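Local coordinates for L-threonine 3-dehydrogenase (Clostridioides difficile, PDB 7OL1), which probably oxidises the 3-hydroxyl of L-threonine to give 2-amino-3-oxobutanoate, with NAD+ as the hydride acceptor, at residues M22-I27 with E48-A53; R56-G61 with G68-L73. One frame throughout, in Å; residues are numbered along the deposited sequence.

Interaction 1: M22-I27 with E48-A53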
loop_
_atom_site.group_PDB
_atom_site.type_symbol
_atom_site.label_atom_id
_atom_site.label_comp_id
_atom_site.label_asym_id
_atom_site.label_seq_id
_atom_site.Cartn_x
_atom_site.Cartn_y
_atom_site.Cartn_z
ATOM N N MET A 22 -5.437 -23.545 -16.730
ATOM C CA MET A 22 -4.792 -22.641 -17.718
ATOM C C MET A 22 -4.772 -23.339 -19.094
ATOM O O MET A 22 -4.412 -24.521 -19.117
ATOM C CB MET A 22 -3.337 -22.354 -17.322
ATOM C CG MET A 22 -3.091 -21.402 -16.168
ATOM S SD MET A 22 -1.466 -21.844 -15.490
ATOM C CE MET A 22 -0.778 -20.221 -15.226
ATOM N N LYS A 23 -5.099 -22.640 -20.192
ATOM C CA LYS A 23 -4.870 -23.097 -21.598
ATOM C C LYS A 23 -3.763 -22.238 -22.221
ATOM O O LYS A 23 -2.712 -22.808 -22.574
ATOM C CB LYS A 23 -6.134 -22.978 -22.458
ATOM C CG LYS A 23 -7.457 -23.346 -21.793
ATOM C CD LYS A 23 -7.787 -24.843 -21.798
ATOM C CE LYS A 23 -9.257 -25.158 -22.029
ATOM N NZ LYS A 23 -10.141 -24.669 -20.938
ATOM N N LYS A 24 -3.994 -20.919 -22.332
ATOM C CA LYS A 24 -3.101 -19.954 -23.028
ATOM C C LYS A 24 -2.635 -18.869 -22.046
ATOM O O LYS A 24 -3.482 -18.044 -21.583
ATOM C CB LYS A 24 -3.816 -19.314 -24.227
ATOM C CG LYS A 24 -4.526 -20.282 -25.169
ATOM C CD LYS A 24 -5.015 -19.689 -26.494
ATOM C CE LYS A 24 -3.919 -19.083 -27.356
ATOM N NZ LYS A 24 -2.867 -20.053 -27.709
ATOM N N ILE A 25 -1.317 -18.808 -21.844
ATOM C CA ILE A 25 -0.634 -18.119 -20.717
ATOM C C ILE A 25 0.337 -17.056 -21.260
ATOM O O ILE A 25 1.268 -17.423 -22.022
ATOM C CB ILE A 25 0.117 -19.180 -19.876
ATOM C CG1 ILE A 25 -0.779 -20.357 -19.498
ATOM C CG2 ILE A 25 0.779 -18.579 -18.650
ATOM C CD1 ILE A 25 0.001 -21.633 -19.221
ATOM N N LEU A 26 0.185 -15.804 -20.823
ATOM C CA LEU A 26 1.181 -14.715 -21.033
ATOM C C LEU A 26 1.972 -14.555 -19.737
ATOM O O LEU A 26 1.368 -14.268 -18.732
ATOM C CB LEU A 26 0.439 -13.423 -21.409
ATOM C CG LEU A 26 1.224 -12.112 -21.336
ATOM C CD1 LEU A 26 2.396 -12.091 -22.297
ATOM C CD2 LEU A 26 0.321 -10.914 -21.611
ATOM N N ILE A 27 3.285 -14.714 -19.789
ATOM C CA ILE A 27 4.227 -14.381 -18.691
ATOM C C ILE A 27 4.931 -13.054 -18.988
ATOM O O ILE A 27 5.766 -13.045 -19.904
ATOM C CB ILE A 27 5.272 -15.500 -18.540
ATOM C CG1 ILE A 27 4.618 -16.881 -18.457
ATOM C CG2 ILE A 27 6.163 -15.210 -17.342
ATOM C CD1 ILE A 27 5.614 -18.001 -18.583
ATOM N N GLU A 48 4.372 -25.622 -26.154
ATOM C CA GLU A 48 5.328 -24.581 -26.632
ATOM C C GLU A 48 4.567 -23.404 -27.283
ATOM O O GLU A 48 5.065 -22.240 -27.207
ATOM C CB GLU A 48 6.339 -25.236 -27.582
ATOM C CG GLU A 48 7.626 -25.708 -26.908
ATOM C CD GLU A 48 8.859 -24.913 -27.316
ATOM O OE1 GLU A 48 8.802 -24.239 -28.373
ATOM O OE2 GLU A 48 9.874 -24.960 -26.588
ATOM N N GLN A 49 3.371 -23.688 -27.813
ATOM C CA GLN A 49 2.570 -22.804 -28.699
ATOM C C GLN A 49 1.475 -22.082 -27.899
ATOM O O GLN A 49 0.754 -21.256 -28.498
ATOM C CB GLN A 49 1.976 -23.658 -29.832
ATOM C CG GLN A 49 2.294 -23.161 -31.248
ATOM C CD GLN A 49 3.680 -22.572 -31.459
ATOM O OE1 GLN A 49 4.722 -23.184 -31.177
ATOM N NE2 GLN A 49 3.706 -21.361 -32.002
ATOM N N ASN A 50 1.360 -22.374 -26.603
ATOM C CA ASN A 50 0.321 -21.803 -25.702
ATOM C C ASN A 50 0.925 -20.936 -24.585
ATOM O O ASN A 50 0.147 -20.367 -23.781
ATOM C CB ASN A 50 -0.484 -22.924 -25.070
ATOM C CG ASN A 50 -1.281 -23.660 -26.110
ATOM O OD1 ASN A 50 -1.922 -23.047 -26.950
ATOM N ND2 ASN A 50 -1.253 -24.970 -26.053
ATOM N N VAL A 51 2.253 -20.849 -24.538
ATOM C CA VAL A 51 3.014 -20.034 -23.561
ATOM C C VAL A 51 3.783 -18.966 -24.334
ATOM O O VAL A 51 4.780 -19.324 -25.083
ATOM C CB VAL A 51 3.945 -20.922 -22.723
ATOM C CG1 VAL A 51 4.825 -20.114 -21.786
ATOM C CG2 VAL A 51 3.134 -21.926 -21.949
ATOM N N ILE A 52 3.333 -17.730 -24.121
ATOM C CA ILE A 52 3.953 -16.466 -24.602
ATOM C C ILE A 52 4.827 -15.886 -23.491
ATOM O O ILE A 52 4.272 -15.242 -22.571
ATOM C CB ILE A 52 2.858 -15.471 -25.002
ATOM C CG1 ILE A 52 2.002 -16.025 -26.135
ATOM C CG2 ILE A 52 3.466 -14.142 -25.365
ATOM C CD1 ILE A 52 0.737 -16.620 -25.642
ATOM N N ALA A 53 6.136 -16.077 -23.590
ATOM C CA ALA A 53 7.126 -15.387 -22.742
ATOM C C ALA A 53 7.323 -13.971 -23.260
ATOM O O ALA A 53 7.399 -13.841 -24.458
ATOM C CB ALA A 53 8.425 -16.126 -22.760
#
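Three backbone hydrogen bonds join Ile25 and Ile27 to Asn50 and Ile52 in parallel register. Ile25 uses both its polar backbone atoms: N gives to Asn50 O (2.9 Å, N-H...O 170°), and O receives Ile52 N at 3.0 Å. Ile52 O then takes Ile27 N, also at 3.0 Å. Just before the strands begin, Lys24 doubles back, bent at its last two torsions, and its NZ makes a weak bond to Asn50 OD1 (3.2 Å). The amide's other end is held more firmly: Asn50 ND2 binds Tyr46 O, at the end of helix 33-46.

On the face covered by that helix, Ile25 and Val51 lie side by side, CD1 to CG2 4.2 Å, while Ile27 CD1 meets the other branch, Val51 CG1, at 3.9 Å, so each Val51 methyl faces a different isoleucine. On the reverse face Leu26 CD1 touches Ile52 CG2 (3.8 Å); Leu26 also packs on Val90, and Ile52 on Tyr88 and Ile69.

Strand 25-28, helix 33-46 and strand 51-55 form the first beta-alpha-beta unit of a Rossmann fold, which in this family normally carries the dinucleotide. Main-chain bonds set the register and aliphatic branches pack on both faces, while the charged end of Lys24 adds only a weak tie to Asn50 OD1 at the partly exposed start of the two strands.

Interaction 2: R56-G61 with G68-L73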
loop_
_atom_site.group_PDB
_atom_site.type_symbol
_atom_site.label_atom_id
_atom_site.label_comp_id
_atom_site.label_asym_id
_atom_site.label_seq_id
_atom_site.Cartn_x
_atom_site.Cartn_y
_atom_site.Cartn_z
ATOM N N ARG A 56 11.147 -6.819 -21.257
ATOM C CA ARG A 56 11.535 -5.462 -21.718
ATOM C C ARG A 56 12.635 -5.609 -22.780
ATOM O O ARG A 56 12.609 -4.837 -23.772
ATOM C CB ARG A 56 11.992 -4.621 -20.518
ATOM C CG ARG A 56 12.166 -3.137 -20.807
ATOM C CD ARG A 56 13.151 -2.445 -19.862
ATOM N NE ARG A 56 13.697 -1.182 -20.375
ATOM C CZ ARG A 56 13.034 -0.018 -20.445
ATOM N NH1 ARG A 56 11.773 0.071 -20.048
ATOM N NH2 ARG A 56 13.636 1.062 -20.917
ATOM N N ARG A 57 13.555 -6.558 -22.584
ATOM C CA ARG A 57 14.830 -6.682 -23.342
ATOM C C ARG A 57 15.206 -8.160 -23.361
ATOM O O ARG A 57 15.087 -8.783 -22.285
ATOM C CB ARG A 57 15.991 -5.904 -22.697
ATOM C CG ARG A 57 15.875 -4.380 -22.703
ATOM C CD ARG A 57 16.696 -3.617 -21.653
ATOM N NE ARG A 57 18.087 -4.074 -21.572
ATOM C CZ ARG A 57 18.642 -4.792 -20.575
ATOM N NH1 ARG A 57 17.953 -5.154 -19.500
ATOM N NH2 ARG A 57 19.915 -5.145 -20.658
ATOM N N VAL A 58 15.610 -8.663 -24.539
ATOM C CA VAL A 58 16.297 -9.972 -24.816
ATOM C C VAL A 58 17.586 -10.093 -23.993
ATOM O O VAL A 58 18.180 -9.049 -23.654
ATOM C CB VAL A 58 16.636 -10.119 -26.314
ATOM C CG1 VAL A 58 15.486 -10.733 -27.106
ATOM C CG2 VAL A 58 17.099 -8.798 -26.938
ATOM N N LYS A 59 18.009 -11.328 -23.697
ATOM C CA LYS A 59 19.283 -11.623 -22.985
ATOM C C LYS A 59 20.019 -12.702 -23.775
ATOM O O LYS A 59 19.527 -13.854 -23.806
ATOM C CB LYS A 59 19.042 -11.980 -21.515
ATOM C CG LYS A 59 19.085 -10.776 -20.575
ATOM C CD LYS A 59 18.271 -10.905 -19.288
ATOM C CE LYS A 59 17.518 -9.632 -18.934
ATOM N NZ LYS A 59 16.564 -9.838 -17.818
ATOM N N GLU A 60 21.117 -12.277 -24.414
ATOM C CA GLU A 60 21.992 -13.023 -25.362
ATOM C C GLU A 60 21.484 -14.458 -25.571
ATOM O O GLU A 60 20.783 -14.700 -26.588
ATOM C CB GLU A 60 23.432 -12.989 -24.835
ATOM C CG GLU A 60 24.078 -11.610 -24.907
ATOM C CD GLU A 60 24.812 -11.133 -23.658
ATOM O OE1 GLU A 60 24.785 -11.844 -22.639
ATOM O OE2 GLU A 60 25.403 -10.037 -23.705
ATOM N N GLY A 61 21.822 -15.359 -24.640
ATOM C CA GLY A 61 21.603 -16.813 -24.748
ATOM C C GLY A 61 20.863 -17.352 -23.540
ATOM O O GLY A 61 21.296 -18.367 -22.971
ATOM N N GLY A 68 10.785 -20.971 -28.281
ATOM C CA GLY A 68 9.322 -20.916 -28.519
ATOM C C GLY A 68 8.806 -19.543 -28.928
ATOM O O GLY A 68 9.495 -18.867 -29.721
ATOM N N ILE A 69 7.624 -19.152 -28.423
ATOM C CA ILE A 69 7.043 -17.787 -28.615
ATOM C C ILE A 69 7.625 -16.814 -27.590
ATOM O O ILE A 69 7.556 -17.120 -26.398
ATOM C CB ILE A 69 5.515 -17.796 -28.510
ATOM C CG1 ILE A 69 4.895 -18.933 -29.326
ATOM C CG2 ILE A 69 4.959 -16.428 -28.895
ATOM C CD1 ILE A 69 3.346 -18.921 -29.385
ATOM N N PHE A 70 8.121 -15.668 -28.058
ATOM C CA PHE A 70 8.717 -14.574 -27.246
ATOM C C PHE A 70 8.366 -13.222 -27.858
ATOM O O PHE A 70 8.472 -13.058 -29.061
ATOM C CB PHE A 70 10.235 -14.652 -27.176
ATOM C CG PHE A 70 10.854 -13.552 -26.358
ATOM C CD1 PHE A 70 10.993 -13.687 -24.986
ATOM C CD2 PHE A 70 11.294 -12.376 -26.947
ATOM C CE1 PHE A 70 11.565 -12.675 -24.229
ATOM C CE2 PHE A 70 11.873 -11.366 -26.189
ATOM C CZ PHE A 70 12.003 -11.517 -24.829
ATOM N N GLU A 71 8.029 -12.263 -27.010
ATOM C CA GLU A 71 7.537 -10.925 -27.387
ATOM C C GLU A 71 8.171 -9.876 -26.475
ATOM O O GLU A 71 8.001 -9.952 -25.274
ATOM C CB GLU A 71 6.023 -10.925 -27.261
ATOM C CG GLU A 71 5.365 -11.803 -28.308
ATOM C CD GLU A 71 5.069 -11.121 -29.636
ATOM O OE1 GLU A 71 4.069 -11.526 -30.254
ATOM O OE2 GLU A 71 5.815 -10.172 -30.032
ATOM N N ILE A 72 8.899 -8.938 -27.041
ATOM C CA ILE A 72 9.269 -7.682 -26.344
ATOM C C ILE A 72 7.993 -6.994 -25.874
ATOM O O ILE A 72 7.088 -6.709 -26.723
ATOM C CB ILE A 72 10.080 -6.743 -27.249
ATOM C CG1 ILE A 72 11.334 -7.418 -27.813
ATOM C CG2 ILE A 72 10.395 -5.461 -26.500
ATOM C CD1 ILE A 72 12.349 -7.817 -26.766
ATOM N N LEU A 73 7.981 -6.676 -24.577
ATOM C CA LEU A 73 6.869 -5.983 -23.873
ATOM C C LEU A 73 7.427 -5.144 -22.726
ATOM O O LEU A 73 8.244 -5.653 -21.922
ATOM C CB LEU A 73 5.863 -7.011 -23.368
ATOM C CG LEU A 73 4.666 -6.443 -22.629
ATOM C CD1 LEU A 73 4.008 -5.293 -23.365
ATOM C CD2 LEU A 73 3.667 -7.550 -22.420
#
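Phe70 has CG swung opposite its backbone N (chi1 180°), which carries the ring out from the strand until CE2 lies 3.8 Å from Val58 CG1. The methyl approaches the ring obliquely. Ile72 works through two branches: CG1 sits beside the backbone N, and chi2 of -64° folds CD1 over the loop, 4.0 Å from Val58 N and 4.3 Å from Val58 CG1. Its other branch, CG2, rests 3.6 Å from Arg56 O. Val58 is therefore packed against by both Phe70 and Ile72, and it also touches Cys65 within the same loop.

The loop leaves strand 51-55 and turns back alongside strand 69-72, the next parallel strand of the Rossmann sheet; the touching parts run 148° apart. In relatives of this fold the loop after the second strand commonly borders the adenosine end of NAD, and the same may hold here, although this is the apoenzyme.

No hydrogen bond crosses the contact. Arg56 N comes within 3.2 Å of Leu73 O, but at a poor angle, and Arg56 CA makes a bent, at most weak C-H...O approach to the same oxygen. From there the extended Arg56 chain leads away, its NH1 forming a weak, long ion pair with Asp74. Leu73 points away from the loop, and its side chain packs on Arg80, Phe81 and Ile84 of helix 78-87.

Both interactions belong to one flank of the parallel part of a mixed sheet, with interaction 1 further in and interaction 2 beside strand 69-72. Strand 51-55 pairs with strand 25-28 in interaction 1 and leads into the loop of interaction 2, while strand 69-72 is its neighbour on the other side. They meet where Ala53 O probably accepts a hydrogen bond from Glu71 N, and Gln49 also packs on Ile69. The first contact is mostly buried, regular and tied by main-chain bonds. The second lies at the surface, without a cross-segment hydrogen bond, and depends on a few apolar touches from Phe70 and Ile72. It buries about half as much area, 225 against 436 Å².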